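Local coordinates for polycomb protein Pcl (Drosophila melanogaster, PDB 5OQD), which serves in the Esc/E(z) complex, which methylates histone H3, and is required early in embryogenesis to establish the repressed state of homeotic genes, at residues Glu91-Leu96 / Ser155-Cys160; Asp117-Ile122 / Glu145-Thr150; Gln58-Lys63 / Glu83-Met88. One frame throughout, in Å; residues are numbered along the deposited sequence.

How the contacts relate
The three contacts illustrate how two neighbouring parts of one chain are each held by their own pairings. Contact 3 comes first, joining a loop of the second PHD finger to strand 84-87. Contact 1 follows, setting helix 92-104 against strand 158-161, and contact 2, nested inside the loop it closes, pairs helices 114-125 and 140-153. Contacts 1 and 2 have centres about 9 Å apart and touch, as where L96 meets I122. The centre of contact 3 is about 26 Å from that of contact 1 and 28 Å from that of contact 2. Finger and winged-helix domain are thus packed separately, strand 84-87 being followed by helix 92-104 where one region passes to the other.

Contact 1. Residues Glu91-Leu96 / Ser155-Cys160; sequences EWVDVL and SDRFVC
R157 NH1 donates to a water 2.6 Å away, and that water in turn donates to D94 OD1 across a longer 3.3 Å. One solvent molecule thus links arginine and aspartate while NH1 of R157 and OD1 of D94 remain 5.0 Å apart. The water lies in the plane of the guanidinium group, at its edge. V93 takes a face of the same group: its methyl CG2 stands above the plane, offset toward the rim, and comes within 4.1 Å of R157 NH1. Bends at chi2 and chi3 bring the arginine chain round to this methyl. Because V93 CG2 is anti to the backbone N, it also meets the ring of F158, the residue after R157, 4.0 Å from CE2.

In the winged-helix domain this joins the first turn of helix 92-104 to the entry of strand 158-161, an outer strand of a three-stranded antiparallel sheet. The F158 ring presents its far end to the helix. V93 O sits near the ring plane, 3.9 Å from F158 CZ, whereas L96 CB approaches that same CZ obliquely at 4.1 Å. R157 CB covers the centre of one ring face, and L100 and L151 add further packing, leaving the phenyl group buried.

D94 works in the other direction too. Its OD2 accepts from E91 N at 3.0 Å, met on the anti side and 29° out of the carboxylate plane. E91 is the N-cap of the helix, so this is the N3-to-N-cap half of a capping box, while E91 OE1 accepts from W92 N with an N-H...O angle of 163°.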
loop_
_atom_site.group_PDB
_atom_site.type_symbol
_atom_site.label_atom_id
_atom_site.label_comp_id
_atom_site.label_asym_id
_atom_site.label_seq_id
_atom_site.Cartn_x
_atom_site.Cartn_y
_atom_site.Cartn_z
ATOM N N GLU B 91 7.985 -1.200 -3.203
ATOM C CA GLU B 91 8.812 -2.395 -3.219
ATOM C C GLU B 91 8.034 -3.705 -3.123
ATOM O O GLU B 91 6.823 -3.713 -2.950
ATOM C CB GLU B 91 9.882 -2.320 -2.136
ATOM C CG GLU B 91 11.236 -1.885 -2.666
ATOM C CD GLU B 91 12.077 -3.050 -3.156
ATOM O OE1 GLU B 91 11.509 -4.008 -3.713
ATOM O OE2 GLU B 91 13.311 -3.010 -2.978
ATOM N N TRP B 92 8.758 -4.811 -3.245
ATOM C CA TRP B 92 8.184 -6.150 -3.192
ATOM C C TRP B 92 7.501 -6.443 -1.866
ATOM O O TRP B 92 6.499 -7.128 -1.829
ATOM C CB TRP B 92 9.245 -7.208 -3.493
ATOM C CG TRP B 92 9.547 -7.303 -4.938
ATOM C CD1 TRP B 92 10.751 -7.127 -5.534
ATOM C CD2 TRP B 92 8.616 -7.576 -5.984
ATOM N NE1 TRP B 92 10.632 -7.275 -6.886
ATOM C CE2 TRP B 92 9.328 -7.554 -7.187
ATOM C CE3 TRP B 92 7.249 -7.836 -6.019
ATOM C CZ2 TRP B 92 8.722 -7.781 -8.409
ATOM C CZ3 TRP B 92 6.653 -8.063 -7.230
ATOM C CH2 TRP B 92 7.384 -8.034 -8.408
ATOM N N VAL B 93 8.052 -5.943 -0.774
ATOM C CA VAL B 93 7.445 -6.167 0.522
ATOM C C VAL B 93 6.049 -5.565 0.547
ATOM O O VAL B 93 5.136 -6.134 1.122
ATOM C CB VAL B 93 8.285 -5.562 1.658
ATOM C CG1 VAL B 93 8.612 -4.113 1.364
ATOM C CG2 VAL B 93 7.554 -5.680 2.979
ATOM N N ASP B 94 5.897 -4.400 -0.066
ATOM C CA ASP B 94 4.601 -3.750 -0.179
ATOM C C ASP B 94 3.608 -4.563 -1.008
ATOM O O ASP B 94 2.441 -4.665 -0.668
ATOM C CB ASP B 94 4.764 -2.342 -0.747
ATOM C CG ASP B 94 5.790 -1.528 0.010
ATOM O OD1 ASP B 94 5.831 -1.625 1.243
ATOM O OD2 ASP B 94 6.555 -0.788 -0.627
ATOM N N VAL B 95 4.087 -5.147 -2.094
ATOM C CA VAL B 95 3.282 -6.023 -2.937
ATOM C C VAL B 95 2.839 -7.266 -2.167
ATOM O O VAL B 95 1.679 -7.676 -2.243
ATOM C CB VAL B 95 4.059 -6.451 -4.195
ATOM C CG1 VAL B 95 3.288 -7.512 -4.966
ATOM C CG2 VAL B 95 4.351 -5.246 -5.071
ATOM N N LEU B 96 3.771 -7.852 -1.421
ATOM C CA LEU B 96 3.492 -9.051 -0.640
ATOM C C LEU B 96 2.501 -8.778 0.487
ATOM O O LEU B 96 1.607 -9.584 0.743
ATOM C CB LEU B 96 4.788 -9.626 -0.067
ATOM C CG LEU B 96 5.727 -10.300 -1.069
ATOM C CD1 LEU B 96 7.070 -10.612 -0.428
ATOM C CD2 LEU B 96 5.089 -11.562 -1.626
ATOM N N SER B 155 10.752 -11.048 8.118
ATOM C CA SER B 155 10.191 -12.033 9.036
ATOM C C SER B 155 9.357 -11.418 10.155
ATOM O O SER B 155 8.512 -12.085 10.751
ATOM C CB SER B 155 11.300 -12.907 9.628
ATOM O OG SER B 155 12.013 -13.583 8.607
ATOM N N ASP B 156 9.604 -10.143 10.434
ATOM C CA ASP B 156 8.863 -9.421 11.460
ATOM C C ASP B 156 7.408 -9.211 11.049
ATOM O O ASP B 156 6.512 -9.208 11.892
ATOM C CB ASP B 156 9.535 -8.077 11.751
ATOM C CG ASP B 156 9.775 -7.260 10.497
ATOM O OD1 ASP B 156 10.567 -7.707 9.639
ATOM O OD2 ASP B 156 9.182 -6.166 10.373
ATOM N N ARG B 157 7.164 -9.039 9.766
ATOM C CA ARG B 157 5.817 -8.887 9.260
ATOM C C ARG B 157 5.205 -10.158 8.735
ATOM O O ARG B 157 4.028 -10.301 8.692
ATOM C CB ARG B 157 5.791 -7.875 8.140
ATOM C CG ARG B 157 6.561 -6.622 8.430
ATOM C CD ARG B 157 5.888 -5.420 7.822
ATOM N NE ARG B 157 6.832 -4.402 7.407
ATOM C CZ ARG B 157 6.598 -3.557 6.424
ATOM N NH1 ARG B 157 5.457 -3.595 5.782
ATOM N NH2 ARG B 157 7.497 -2.666 6.104
ATOM N N PHE B 158 6.029 -11.086 8.318
ATOM C CA PHE B 158 5.535 -12.318 7.710
ATOM C C PHE B 158 5.965 -13.578 8.461
ATOM O O PHE B 158 7.151 -13.777 8.729
ATOM C CB PHE B 158 6.010 -12.417 6.258
ATOM C CG PHE B 158 5.731 -11.189 5.441
ATOM C CD1 PHE B 158 4.434 -10.750 5.246
ATOM C CD2 PHE B 158 6.767 -10.482 4.852
ATOM C CE1 PHE B 158 4.174 -9.621 4.490
ATOM C CE2 PHE B 158 6.515 -9.352 4.093
ATOM C CZ PHE B 158 5.214 -8.921 3.912
ATOM N N VAL B 159 4.997 -14.424 8.800
ATOM C CA VAL B 159 5.298 -15.738 9.357
ATOM C C VAL B 159 5.461 -16.749 8.236
ATOM O O VAL B 159 4.707 -16.737 7.265
ATOM C CB VAL B 159 4.197 -16.248 10.303
ATOM C CG1 VAL B 159 4.504 -17.671 10.756
ATOM C CG2 VAL B 159 4.047 -15.335 11.484
ATOM N N CYS B 160 6.450 -17.622 8.370
ATOM C CA CYS B 160 6.631 -18.706 7.418
ATOM C C CYS B 160 6.052 -19.993 7.993
ATOM O O CYS B 160 6.286 -20.317 9.156
ATOM C CB CYS B 160 8.110 -18.888 7.076
ATOM S SG CYS B 160 8.435 -20.198 5.882
HETATM O O HOH W 1 4.083 -2.625 3.813
#

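Contact 2. Residues Asp117-Ile122 / Glu145-Thr150; sequences DIWPFI and ERLKQT
L147 CD1 touches both I122 and W119, which meet it in quite different ways. The setting is the helical bundle of the winged-helix domain, where helix 114-125 packs on helix 140-153. I122 and L147 reach toward each other tip to tip, the two CD1 atoms 3.8 Å apart. The indole of W119 instead runs across L147 at about a right angle. The benzo part of the indole does the touching: L147 CD1 lies at the ring edge, near its plane, 4.0 Å from W119 CZ3 and almost as close to CE3. With chi1 near trans (-179°) the indole swings away from the backbone N of W119, out from its helix and along the neighbouring one, where L143, M144 and E140 also touch it.

The leucine's other methyl, CD2, turns to W92 of helix 92-104, so the two branches of L147 serve two different helices. I122 likewise packs on L96, and three helices converge at this buried point. P120, following W119, offers no N-H to the turn before it, and helix 114-125 is kinked there. On the helix 140-153 side, R146 O accepts twice from one residue: T150 N at 3.1 Å and T150 OG1 at 2.6 Å reach it from opposite faces of the carbonyl plane.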
loop_
_atom_site.group_PDB
_atom_site.type_symbol
_atom_site.label_atom_id
_atom_site.label_comp_id
_atom_site.label_asym_id
_atom_site.label_seq_id
_atom_site.Cartn_x
_atom_site.Cartn_y
_atom_site.Cartn_z
ATOM N N ASP B 117 -1.316 -19.533 -3.908
ATOM C CA ASP B 117 -2.167 -18.395 -3.577
ATOM C C ASP B 117 -1.557 -16.997 -3.662
ATOM O O ASP B 117 -2.255 -16.024 -3.943
ATOM C CB ASP B 117 -2.614 -18.486 -2.117
ATOM C CG ASP B 117 -3.222 -19.833 -1.778
ATOM O OD1 ASP B 117 -3.782 -20.479 -2.689
ATOM O OD2 ASP B 117 -3.141 -20.246 -0.602
ATOM N N ILE B 118 -0.254 -16.904 -3.415
ATOM C CA ILE B 118 0.427 -15.615 -3.383
ATOM C C ILE B 118 0.988 -15.379 -4.782
ATOM O O ILE B 118 0.830 -14.297 -5.347
ATOM C CB ILE B 118 1.583 -15.549 -2.369
ATOM C CG1 ILE B 118 1.091 -15.939 -0.974
ATOM C CG2 ILE B 118 2.207 -14.160 -2.356
ATOM C CD1 ILE B 118 2.187 -15.988 0.067
ATOM N N TRP B 119 1.644 -16.399 -5.328
ATOM C CA TRP B 119 2.267 -16.321 -6.648
ATOM C C TRP B 119 1.309 -15.906 -7.777
ATOM O O TRP B 119 1.652 -15.027 -8.567
ATOM C CB TRP B 119 2.927 -17.665 -6.985
ATOM C CG TRP B 119 3.620 -17.720 -8.309
ATOM C CD1 TRP B 119 3.267 -18.480 -9.385
ATOM C CD2 TRP B 119 4.794 -16.997 -8.693
ATOM N NE1 TRP B 119 4.148 -18.275 -10.418
ATOM C CE2 TRP B 119 5.094 -17.367 -10.020
ATOM C CE3 TRP B 119 5.619 -16.071 -8.049
ATOM C CZ2 TRP B 119 6.183 -16.843 -10.713
ATOM C CZ3 TRP B 119 6.700 -15.553 -8.737
ATOM C CH2 TRP B 119 6.972 -15.940 -10.056
ATOM N N PRO B 120 0.147 -16.530 -7.864
ATOM C CA PRO B 120 -0.788 -16.184 -8.932
ATOM C C PRO B 120 -1.261 -14.750 -8.810
ATOM O O PRO B 120 -1.310 -14.028 -9.801
ATOM C CB PRO B 120 -1.955 -17.134 -8.688
ATOM C CG PRO B 120 -1.348 -18.298 -7.992
ATOM C CD PRO B 120 -0.277 -17.726 -7.122
ATOM N N PHE B 121 -1.578 -14.340 -7.591
ATOM C CA PHE B 121 -2.181 -13.043 -7.353
ATOM C C PHE B 121 -1.271 -11.894 -7.755
ATOM O O PHE B 121 -1.706 -10.945 -8.389
ATOM C CB PHE B 121 -2.563 -12.929 -5.883
ATOM C CG PHE B 121 -3.000 -11.558 -5.474
ATOM C CD1 PHE B 121 -4.319 -11.306 -5.161
ATOM C CD2 PHE B 121 -2.091 -10.527 -5.385
ATOM C CE1 PHE B 121 -4.725 -10.050 -4.777
ATOM C CE2 PHE B 121 -2.489 -9.267 -5.005
ATOM C CZ PHE B 121 -3.809 -9.028 -4.698
ATOM N N ILE B 122 0.001 -11.997 -7.408
ATOM C CA ILE B 122 0.975 -10.986 -7.782
ATOM C C ILE B 122 1.107 -10.946 -9.292
ATOM O O ILE B 122 1.234 -9.885 -9.893
ATOM C CB ILE B 122 2.349 -11.269 -7.159
ATOM C CG1 ILE B 122 2.272 -11.156 -5.641
ATOM C CG2 ILE B 122 3.387 -10.304 -7.698
ATOM C CD1 ILE B 122 3.608 -11.304 -4.960
ATOM N N GLU B 145 12.660 -16.313 -6.287
ATOM C CA GLU B 145 13.743 -16.238 -5.314
ATOM C C GLU B 145 13.767 -14.883 -4.617
ATOM O O GLU B 145 14.052 -14.794 -3.425
ATOM C CB GLU B 145 15.091 -16.503 -5.987
ATOM C CG GLU B 145 15.196 -17.865 -6.657
ATOM C CD GLU B 145 15.047 -19.015 -5.678
ATOM O OE1 GLU B 145 15.381 -18.841 -4.486
ATOM O OE2 GLU B 145 14.591 -20.098 -6.101
ATOM N N ARG B 146 13.468 -13.832 -5.372
ATOM C CA ARG B 146 13.408 -12.485 -4.818
ATOM C C ARG B 146 12.277 -12.372 -3.796
ATOM O O ARG B 146 12.431 -11.721 -2.763
ATOM C CB ARG B 146 13.230 -11.451 -5.933
ATOM C CG ARG B 146 13.011 -10.029 -5.441
ATOM C CD ARG B 146 14.132 -9.573 -4.516
ATOM N NE ARG B 146 15.383 -9.343 -5.231
ATOM C CZ ARG B 146 16.545 -9.093 -4.637
ATOM N NH1 ARG B 146 16.618 -9.050 -3.314
ATOM N NH2 ARG B 146 17.635 -8.891 -5.364
ATOM N N LEU B 147 11.151 -13.018 -4.084
ATOM C CA LEU B 147 10.009 -12.998 -3.176
ATOM C C LEU B 147 10.265 -13.844 -1.934
ATOM O O LEU B 147 9.859 -13.479 -0.831
ATOM C CB LEU B 147 8.745 -13.488 -3.886
ATOM C CG LEU B 147 8.139 -12.548 -4.928
ATOM C CD1 LEU B 147 6.855 -13.134 -5.501
ATOM C CD2 LEU B 147 7.886 -11.173 -4.330
ATOM N N LYS B 148 10.932 -14.980 -2.122
ATOM C CA LYS B 148 11.292 -15.853 -1.008
ATOM C C LYS B 148 12.195 -15.130 -0.018
ATOM O O LYS B 148 12.003 -15.220 1.194
ATOM C CB LYS B 148 11.988 -17.122 -1.509
ATOM C CG LYS B 148 11.050 -18.194 -2.042
ATOM C CD LYS B 148 11.834 -19.419 -2.486
ATOM C CE LYS B 148 10.912 -20.562 -2.876
ATOM N NZ LYS B 148 11.673 -21.717 -3.432
ATOM N N GLN B 149 13.178 -14.410 -0.546
ATOM C CA GLN B 149 14.144 -13.705 0.287
ATOM C C GLN B 149 13.510 -12.516 1.000
ATOM O O GLN B 149 13.818 -12.247 2.163
ATOM C CB GLN B 149 15.333 -13.239 -0.550
ATOM C CG GLN B 149 16.458 -12.639 0.269
ATOM C CD GLN B 149 16.925 -13.569 1.372
ATOM O OE1 GLN B 149 17.012 -14.782 1.184
ATOM N NE2 GLN B 149 17.219 -13.003 2.536
ATOM N N THR B 150 12.626 -11.810 0.301
ATOM C CA THR B 150 11.928 -10.660 0.870
ATOM C C THR B 150 11.120 -11.066 2.098
ATOM O O THR B 150 11.133 -10.378 3.120
ATOM C CB THR B 150 10.987 -10.000 -0.163
ATOM O OG1 THR B 150 11.739 -9.637 -1.328
ATOM C CG2 THR B 150 10.332 -8.761 0.421
#

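Contact 3. Residues Gln58-Lys63 / Glu83-Met88; sequences QNFKKK and EFVRRM
E83 directs its carboxylate at the backbone of Q58, whose N-H points at OE2 with an angle of 159°. The bond is modelled very short, Q58 N to E83 OE2 being 2.5 Å, so both its length and the exact placing of the carboxylate are doubtful. OE1 of E83 lies 2.8 Å from Q58 O, an approach of two acceptors that is not counted as a bond. The side chain of Q58 adds its own aliphatic start, with CB 3.4 Å from E83 OE2. Two residues further along each segment, the contact turns apolar: V85 CG1 meets the ring edge of F60, 4.2 Å from CD2 and near the ring plane.

E83 spans the gap by staying stretched, chi1 of -165° turning CG away from the backbone N and the chain running on extended. Replacing E83 by an alanine removes the carboxylate and would probably leave Q58 N without this acceptor, the loop being held less firmly at that end.

In the next shell, M57 and F73 touch the side chain of E83, F73 also packs on V85, and F71 meets F60 edge-to-face. F71 and F73 belong to strand 71-74. The contact therefore folds a loop of the second PHD finger over the antiparallel pair of strands 71-74 and 84-87, the second of which follows the finger. Ligands of two separate zinc ions lie close along the chain: C56 of one site shortly before Q58, and C75 and C78 of the other between the two strands. A zinc ion is about 9 Å from the side chain of E83.

An acidic side chain accepting a backbone N-H would, if charged, probably hold the loop by charge-dipole attraction, beside the apolar touch of F60 and V85.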
loop_
_atom_site.group_PDB
_atom_site.type_symbol
_atom_site.label_atom_id
_atom_site.label_comp_id
_atom_site.label_asym_id
_atom_site.label_seq_id
_atom_site.Cartn_x
_atom_site.Cartn_y
_atom_site.Cartn_z
ATOM N N GLN B 58 -11.410 15.359 -6.168
ATOM C CA GLN B 58 -11.618 15.821 -7.534
ATOM C C GLN B 58 -10.816 14.995 -8.535
ATOM O O GLN B 58 -9.586 15.040 -8.543
ATOM C CB GLN B 58 -11.254 17.302 -7.661
ATOM C CG GLN B 58 -12.205 18.231 -6.927
ATOM C CD GLN B 58 -12.073 19.675 -7.371
ATOM O OE1 GLN B 58 -11.049 20.078 -7.924
ATOM N NE2 GLN B 58 -13.118 20.461 -7.139
ATOM N N ASN B 59 -11.524 14.274 -9.388
ATOM C CA ASN B 59 -10.895 13.436 -10.396
ATOM C C ASN B 59 -9.987 12.332 -9.873
ATOM O O ASN B 59 -8.959 12.041 -10.471
ATOM C CB ASN B 59 -10.106 14.314 -11.368
ATOM N N PHE B 60 -10.365 11.710 -8.767
ATOM C CA PHE B 60 -9.730 10.465 -8.394
ATOM C C PHE B 60 -10.749 9.357 -8.565
ATOM O O PHE B 60 -11.645 9.202 -7.746
ATOM C CB PHE B 60 -9.264 10.518 -6.948
ATOM C CG PHE B 60 -8.369 9.381 -6.560
ATOM C CD1 PHE B 60 -8.855 8.093 -6.507
ATOM C CD2 PHE B 60 -7.043 9.606 -6.249
ATOM C CE1 PHE B 60 -8.034 7.049 -6.149
ATOM C CE2 PHE B 60 -6.216 8.565 -5.890
ATOM C CZ PHE B 60 -6.713 7.284 -5.838
ATOM N N LYS B 61 -10.595 8.571 -9.623
ATOM C CA LYS B 61 -11.517 7.474 -9.887
ATOM C C LYS B 61 -10.794 6.190 -10.265
ATOM O O LYS B 61 -10.893 5.723 -11.391
ATOM C CB LYS B 61 -12.498 7.863 -10.992
ATOM N N LYS B 62 -10.076 5.613 -9.318
ATOM C CA LYS B 62 -9.397 4.361 -9.566
ATOM C C LYS B 62 -9.763 3.369 -8.487
ATOM O O LYS B 62 -9.794 3.707 -7.312
ATOM C CB LYS B 62 -7.886 4.565 -9.613
ATOM N N LYS B 63 -10.059 2.143 -8.884
ATOM C CA LYS B 63 -10.308 1.106 -7.908
ATOM C C LYS B 63 -9.005 0.860 -7.170
ATOM O O LYS B 63 -7.948 0.773 -7.784
ATOM C CB LYS B 63 -10.786 -0.171 -8.595
ATOM N N GLU B 83 -5.896 20.154 -6.663
ATOM C CA GLU B 83 -5.708 18.867 -6.004
ATOM C C GLU B 83 -4.404 18.211 -6.451
ATOM O O GLU B 83 -4.094 18.168 -7.641
ATOM C CB GLU B 83 -6.891 17.938 -6.282
ATOM C CG GLU B 83 -6.947 16.733 -5.361
ATOM C CD GLU B 83 -8.059 15.768 -5.717
ATOM O OE1 GLU B 83 -7.791 14.801 -6.459
ATOM O OE2 GLU B 83 -9.198 15.972 -5.247
ATOM N N PHE B 84 -3.641 17.710 -5.485
ATOM C CA PHE B 84 -2.343 17.111 -5.767
ATOM C C PHE B 84 -2.318 15.634 -5.392
ATOM O O PHE B 84 -2.390 15.285 -4.216
ATOM C CB PHE B 84 -1.237 17.861 -5.016
ATOM C CG PHE B 84 0.146 17.326 -5.273
ATOM C CD1 PHE B 84 0.892 17.787 -6.344
ATOM C CD2 PHE B 84 0.705 16.372 -4.437
ATOM C CE1 PHE B 84 2.167 17.303 -6.582
ATOM C CE2 PHE B 84 1.976 15.883 -4.669
ATOM C CZ PHE B 84 2.708 16.350 -5.743
ATOM N N VAL B 85 -2.216 14.773 -6.399
ATOM C CA VAL B 85 -2.060 13.344 -6.159
ATOM C C VAL B 85 -0.796 12.825 -6.838
ATOM O O VAL B 85 -0.460 13.230 -7.952
ATOM C CB VAL B 85 -3.283 12.539 -6.651
ATOM C CG1 VAL B 85 -4.504 12.863 -5.805
ATOM C CG2 VAL B 85 -3.559 12.811 -8.121
ATOM N N ARG B 86 -0.027 12.032 -6.114
ATOM C CA ARG B 86 1.089 11.341 -6.720
ATOM C C ARG B 86 1.156 9.911 -6.235
ATOM O O ARG B 86 1.084 9.644 -5.048
ATOM C CB ARG B 86 2.402 12.066 -6.417
ATOM N N ARG B 87 1.302 8.997 -7.175
ATOM C CA ARG B 87 1.470 7.583 -6.873
ATOM C C ARG B 87 2.901 7.271 -6.444
ATOM O O ARG B 87 3.857 7.669 -7.109
ATOM C CB ARG B 87 1.086 6.738 -8.086
ATOM C CG ARG B 87 1.446 5.266 -7.974
ATOM C CD ARG B 87 0.215 4.393 -7.794
ATOM N NE ARG B 87 -0.006 4.039 -6.396
ATOM C CZ ARG B 87 -0.761 3.022 -5.996
ATOM N NH1 ARG B 87 -1.371 2.255 -6.890
ATOM N NH2 ARG B 87 -0.907 2.770 -4.703
ATOM N N MET B 88 3.040 6.561 -5.329
ATOM C CA MET B 88 4.353 6.147 -4.845
ATOM C C MET B 88 4.868 4.938 -5.619
ATOM O O MET B 88 4.086 4.146 -6.146
ATOM C CB MET B 88 4.303 5.810 -3.353
ATOM C CG MET B 88 3.975 6.973 -2.435
ATOM S SD MET B 88 3.866 6.423 -0.719
ATOM C CE MET B 88 3.559 7.969 0.126
#